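Local coordinates for protein M32 carboxypeptidase (PDB 7A03) that probably removes residues one by one from the carboxyl end of peptides, as a metal-dependent carboxypeptidase of the M32 (Taq) family, at residues A8-A13 / H77-A82; E73-P78 / N87-L92. All blocks are in the same frame, centred on the assembly; numbering follows the deposited sequence.

Contact 1: residues A8-A13 / H77-A82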
loop_
_atom_site.group_PDB
_atom_site.type_symbol
_atom_site.label_atom_id
_atom_site.label_comp_id
_atom_site.label_asym_id
_atom_site.label_seq_id
_atom_site.Cartn_x
_atom_site.Cartn_y
_atom_site.Cartn_z
ATOM N N ALA A 8 24.879 -21.445 -18.587
ATOM C CA ALA A 8 24.917 -20.540 -17.440
ATOM C C ALA A 8 25.454 -19.158 -17.818
ATOM O O ALA A 8 25.205 -18.169 -17.124
ATOM C CB ALA A 8 25.744 -21.143 -16.316
ATOM N N GLU A 9 26.201 -19.103 -18.920
ATOM C CA GLU A 9 26.766 -17.837 -19.380
ATOM C C GLU A 9 25.660 -16.859 -19.761
ATOM O O GLU A 9 25.709 -15.670 -19.416
ATOM C CB GLU A 9 27.667 -18.124 -20.579
ATOM C CG GLU A 9 28.670 -17.051 -20.922
ATOM C CD GLU A 9 29.773 -17.583 -21.826
ATOM O OE1 GLU A 9 30.906 -17.070 -21.756
ATOM O OE2 GLU A 9 29.505 -18.528 -22.602
ATOM N N GLN A 10 24.635 -17.362 -20.445
ATOM C CA GLN A 10 23.505 -16.538 -20.855
ATOM C C GLN A 10 22.664 -16.090 -19.659
ATOM O O GLN A 10 22.221 -14.932 -19.602
ATOM C CB GLN A 10 22.671 -17.289 -21.900
ATOM C CG GLN A 10 22.020 -18.619 -21.459
ATOM C CD GLN A 10 22.927 -19.538 -20.645
ATOM O OE1 GLN A 10 24.107 -19.710 -20.964
ATOM N NE2 GLN A 10 22.381 -20.123 -19.581
ATOM N N TYR A 11 22.422 -16.980 -18.693
ATOM C CA TYR A 11 21.704 -16.533 -17.504
ATOM C C TYR A 11 22.514 -15.491 -16.744
ATOM O O TYR A 11 21.953 -14.516 -16.230
ATOM C CB TYR A 11 21.310 -17.710 -16.606
ATOM C CG TYR A 11 20.399 -17.287 -15.474
ATOM C CD1 TYR A 11 19.028 -17.209 -15.657
ATOM C CD2 TYR A 11 20.918 -16.945 -14.228
ATOM C CE1 TYR A 11 18.186 -16.795 -14.631
ATOM C CE2 TYR A 11 20.091 -16.530 -13.198
ATOM C CZ TYR A 11 18.725 -16.477 -13.404
ATOM O OH TYR A 11 17.899 -16.065 -12.390
ATOM N N ALA A 12 23.842 -15.667 -16.679
ATOM C CA ALA A 12 24.674 -14.665 -16.024
ATOM C C ALA A 12 24.598 -13.326 -16.747
ATOM O O ALA A 12 24.642 -12.273 -16.105
ATOM C CB ALA A 12 26.121 -15.153 -15.911
ATOM N N ALA A 13 24.447 -13.343 -18.078
ATOM C CA ALA A 13 24.311 -12.070 -18.788
ATOM C C ALA A 13 22.968 -11.411 -18.490
ATOM O O ALA A 13 22.886 -10.182 -18.341
ATOM C CB ALA A 13 24.512 -12.267 -20.293
ATOM N N HIS A 77 15.276 -22.609 -22.214
ATOM C CA HIS A 77 16.299 -23.385 -21.529
ATOM C C HIS A 77 15.630 -24.222 -20.446
ATOM O O HIS A 77 15.413 -23.727 -19.328
ATOM C CB HIS A 77 17.359 -22.466 -20.918
ATOM C CG HIS A 77 18.418 -22.026 -21.883
ATOM N ND1 HIS A 77 19.757 -22.292 -21.690
ATOM C CD2 HIS A 77 18.339 -21.323 -23.038
ATOM C CE1 HIS A 77 20.456 -21.780 -22.688
ATOM N NE2 HIS A 77 19.619 -21.186 -23.519
ATOM N N PRO A 78 15.287 -25.486 -20.714
ATOM C CA PRO A 78 14.688 -26.317 -19.664
ATOM C C PRO A 78 15.676 -26.705 -18.578
ATOM O O PRO A 78 15.251 -27.236 -17.542
ATOM C CB PRO A 78 14.184 -27.541 -20.433
ATOM C CG PRO A 78 15.122 -27.657 -21.590
ATOM C CD PRO A 78 15.641 -26.272 -21.910
ATOM N N GLU A 79 16.967 -26.436 -18.795
ATOM C CA GLU A 79 18.018 -26.724 -17.825
ATOM C C GLU A 79 17.852 -25.921 -16.540
ATOM O O GLU A 79 18.184 -26.413 -15.455
ATOM C CB GLU A 79 19.360 -26.363 -18.461
ATOM C CG GLU A 79 19.250 -25.114 -19.339
ATOM C CD GLU A 79 20.574 -24.414 -19.579
ATOM O OE1 GLU A 79 21.145 -24.593 -20.675
ATOM O OE2 GLU A 79 21.036 -23.674 -18.683
ATOM N N LEU A 80 17.366 -24.688 -16.641
ATOM C CA LEU A 80 17.372 -23.775 -15.505
ATOM C C LEU A 80 16.495 -24.288 -14.365
ATOM O O LEU A 80 15.521 -25.025 -14.574
ATOM C CB LEU A 80 16.868 -22.406 -15.955
ATOM C CG LEU A 80 17.681 -21.785 -17.087
ATOM C CD1 LEU A 80 17.020 -20.509 -17.550
ATOM C CD2 LEU A 80 19.098 -21.525 -16.600
ATOM N N ASP A 81 16.854 -23.895 -13.139
ATOM C CA ASP A 81 16.081 -24.279 -11.961
ATOM C C ASP A 81 14.786 -23.468 -11.875
ATOM O O ASP A 81 14.517 -22.586 -12.695
ATOM C CB ASP A 81 16.929 -24.226 -10.683
ATOM C CG ASP A 81 17.321 -22.811 -10.268
ATOM O OD1 ASP A 81 16.500 -21.872 -10.364
ATOM O OD2 ASP A 81 18.463 -22.642 -9.796
ATOM N N ALA A 82 13.972 -23.777 -10.861
ATOM C CA ALA A 82 12.634 -23.205 -10.771
ATOM C C ALA A 82 12.697 -21.692 -10.639
ATOM O O ALA A 82 11.945 -20.968 -11.305
ATOM C CB ALA A 82 11.882 -23.798 -9.577
#
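The start of the N-terminal helix 9-37 packs here against the loop between helices 65-74 and 82-100, where Gln10 and Tyr11 reach His77, Glu79 and Leu80. The loop makes a type I beta turn from His77 to Leu80. The chain of Gln10 is bent at chi2, and it meets the His77 side chain from the opposite direction. Its CG lies 3.7 Å from CE1 of His77, on an oblique line to that ring. The planes of the Gln10 amide and the His77 imidazole are nearly parallel, 11° apart. The Gln10 amide stands steeply to the Glu79 carboxylate, with the planes 75° apart. The two amide ends of Gln10 are probably exchanged in the model. An alanine in place of Gln10 would probably leave the His77 ring without its aliphatic neighbour and more able to turn. Deeper in, Tyr11 is buried beside Leu80. CG of Tyr11 lies anti to the backbone N (chi1 -172°), which sends the ring toward the loop, and its hydroxyl is hydrogen-bonded to Asn87 of helix 82-100. Asp81 caps that helix by bonding the N of Gln84. The apolar touch is loose: CD1 of Tyr11 sits 4.3 Å from CD1 of Leu80.

Contact 2: residues E73-P78 / N87-L92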
loop_
_atom_site.group_PDB
_atom_site.type_symbol
_atom_site.label_atom_id
_atom_site.label_comp_id
_atom_site.label_asym_id
_atom_site.label_seq_id
_atom_site.Cartn_x
_atom_site.Cartn_y
_atom_site.Cartn_z
ATOM N N GLU A 73 15.784 -16.197 -25.621
ATOM C CA GLU A 73 16.659 -17.365 -25.653
ATOM C C GLU A 73 16.556 -18.168 -24.362
ATOM O O GLU A 73 16.482 -19.401 -24.390
ATOM C CB GLU A 73 18.099 -16.921 -25.900
ATOM C CG GLU A 73 19.143 -18.000 -25.691
ATOM C CD GLU A 73 20.561 -17.453 -25.779
ATOM O OE1 GLU A 73 20.730 -16.214 -25.704
ATOM O OE2 GLU A 73 21.502 -18.262 -25.931
ATOM N N LEU A 74 16.520 -17.485 -23.220
ATOM C CA LEU A 74 16.470 -18.169 -21.937
ATOM C C LEU A 74 15.119 -18.817 -21.674
ATOM O O LEU A 74 15.045 -19.762 -20.875
ATOM C CB LEU A 74 16.824 -17.187 -20.823
ATOM C CG LEU A 74 18.322 -16.898 -20.766
ATOM C CD1 LEU A 74 18.616 -15.542 -20.134
ATOM C CD2 LEU A 74 18.985 -18.013 -19.994
ATOM N N HIS A 75 14.055 -18.331 -22.319
ATOM C CA HIS A 75 12.750 -18.964 -22.162
ATOM C C HIS A 75 12.764 -20.412 -22.636
ATOM O O HIS A 75 11.952 -21.220 -22.171
ATOM C CB HIS A 75 11.679 -18.170 -22.910
ATOM C CG HIS A 75 10.327 -18.219 -22.266
ATOM N ND1 HIS A 75 10.150 -18.170 -20.899
ATOM C CD2 HIS A 75 9.086 -18.309 -22.803
ATOM C CE1 HIS A 75 8.860 -18.228 -20.622
ATOM N NE2 HIS A 75 8.193 -18.314 -21.759
ATOM N N HIS A 76 13.675 -20.764 -23.549
ATOM C CA HIS A 76 13.757 -22.122 -24.079
ATOM C C HIS A 76 14.850 -22.961 -23.424
ATOM O O HIS A 76 15.305 -23.942 -24.024
ATOM C CB HIS A 76 13.931 -22.136 -25.602
ATOM C CG HIS A 76 13.134 -21.095 -26.321
ATOM N ND1 HIS A 76 13.696 -20.232 -27.237
ATOM C CD2 HIS A 76 11.817 -20.780 -26.264
ATOM C CE1 HIS A 76 12.761 -19.431 -27.715
ATOM N NE2 HIS A 76 11.612 -19.741 -27.139
ATOM N N HIS A 77 15.276 -22.609 -22.214
ATOM C CA HIS A 77 16.299 -23.385 -21.529
ATOM C C HIS A 77 15.630 -24.222 -20.446
ATOM O O HIS A 77 15.413 -23.727 -19.328
ATOM C CB HIS A 77 17.359 -22.466 -20.918
ATOM C CG HIS A 77 18.418 -22.026 -21.883
ATOM N ND1 HIS A 77 19.757 -22.292 -21.690
ATOM C CD2 HIS A 77 18.339 -21.323 -23.038
ATOM C CE1 HIS A 77 20.456 -21.780 -22.688
ATOM N NE2 HIS A 77 19.619 -21.186 -23.519
ATOM N N PRO A 78 15.287 -25.486 -20.714
ATOM C CA PRO A 78 14.688 -26.317 -19.664
ATOM C C PRO A 78 15.676 -26.705 -18.578
ATOM O O PRO A 78 15.251 -27.236 -17.542
ATOM C CB PRO A 78 14.184 -27.541 -20.433
ATOM C CG PRO A 78 15.122 -27.657 -21.590
ATOM C CD PRO A 78 15.641 -26.272 -21.910
ATOM N N ASN A 87 12.191 -16.252 -12.878
ATOM C CA ASN A 87 12.791 -14.950 -13.178
ATOM C C ASN A 87 12.699 -14.618 -14.655
ATOM O O ASN A 87 12.264 -13.522 -15.030
ATOM C CB ASN A 87 14.248 -14.934 -12.722
ATOM C CG ASN A 87 14.383 -14.690 -11.234
ATOM O OD1 ASN A 87 13.507 -14.080 -10.617
ATOM N ND2 ASN A 87 15.492 -15.137 -10.651
ATOM N N ILE A 88 13.104 -15.562 -15.511
ATOM C CA ILE A 88 13.046 -15.333 -16.954
ATOM C C ILE A 88 11.608 -15.070 -17.399
ATOM O O ILE A 88 11.342 -14.136 -18.165
ATOM C CB ILE A 88 13.679 -16.513 -17.719
ATOM C CG1 ILE A 88 15.160 -16.655 -17.361
ATOM C CG2 ILE A 88 13.514 -16.331 -19.227
ATOM C CD1 ILE A 88 15.983 -15.422 -17.644
ATOM N N ALA A 89 10.655 -15.887 -16.928
ATOM C CA ALA A 89 9.267 -15.742 -17.374
ATOM C C ALA A 89 8.681 -14.398 -16.946
ATOM O O ALA A 89 8.018 -13.706 -17.740
ATOM C CB ALA A 89 8.417 -16.901 -16.847
ATOM N N LEU A 90 8.910 -14.013 -15.691
ATOM C CA LEU A 90 8.355 -12.761 -15.191
ATOM C C LEU A 90 9.024 -11.571 -15.857
ATOM O O LEU A 90 8.356 -10.591 -16.209
ATOM C CB LEU A 90 8.492 -12.687 -13.670
ATOM C CG LEU A 90 7.547 -13.636 -12.929
ATOM C CD1 LEU A 90 7.771 -13.555 -11.428
ATOM C CD2 LEU A 90 6.108 -13.314 -13.284
ATOM N N SER A 91 10.337 -11.651 -16.059
ATOM C CA SER A 91 11.046 -10.552 -16.694
ATOM C C SER A 91 10.607 -10.403 -18.144
ATOM O O SER A 91 10.504 -9.280 -18.651
ATOM C CB SER A 91 12.558 -10.789 -16.606
ATOM O OG SER A 91 13.066 -10.435 -15.328
ATOM N N LEU A 92 10.322 -11.522 -18.821
ATOM C CA LEU A 92 9.797 -11.461 -20.183
ATOM C C LEU A 92 8.414 -10.820 -20.214
ATOM O O LEU A 92 8.115 -10.031 -21.117
ATOM C CB LEU A 92 9.766 -12.865 -20.797
ATOM C CG LEU A 92 9.370 -12.967 -22.270
ATOM C CD1 LEU A 92 10.308 -12.149 -23.135
ATOM C CD2 LEU A 92 9.380 -14.412 -22.714
#
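The imidazole of His75 has the CD2 methyl of Leu92 over one face and the methyl of Ala89 at its edge, near the ring plane. The face contact is a CH-pi interaction. CD2 of Leu92 is 4.0 Å from the centroid of the His75 ring and 13° off its normal. It is shifted toward the rim on the side of CG and CD2. With CG of Leu92 anti to the backbone N (chi1 -174°), the side chain carries its CD2 branch over the ring. The two side chains cross at about a right angle. At the edge, CB of Ala89 is 4.0 Å from CE1 of His75. Ile88 approaches the same ring obliquely, with its CG2 4.2 Å from ND1 of His75. These residues belong to a pair of consecutive helices joined by a short loop: the end of helix 65-74 and the turn after it lean on helix 82-100. A type I beta turn from Leu74 to His77 leads the chain out of the first helix. On the buried side, Leu74 and Ile88 cross nearly perpendicularly. CD1 of Leu74 is 3.6 Å from CD1 of Ile88, while CB of Leu74 lies against both methyls of Ile88, CD1 and CG2. CG2 of Ile88 also reaches back to the main chain, 3.7 Å from N of His75. Tyr14 and Gln10 of helix 9-37 touch Leu74 as well.

How the contacts relate
Both contacts lie on the same outlying part of the chain, with centres 8 Å apart, and share His77 and Pro78. Contact 1 joins helix 9-37 to the loop between helices 65-74 and 82-100; contact 2 joins those two helices. Contact 1 is partly buried and mixes polar side chains with one apolar pair. Contact 2 is more buried and apolar, apart from the exposed imidazole of His75. Neither has a hydrogen bond between its own segments. Leu74 connects them by packing: its CD2 is 3.4 Å from CG of Gln10. The hydrogen bond from Tyr11 to Asn87 is the polar tie between them.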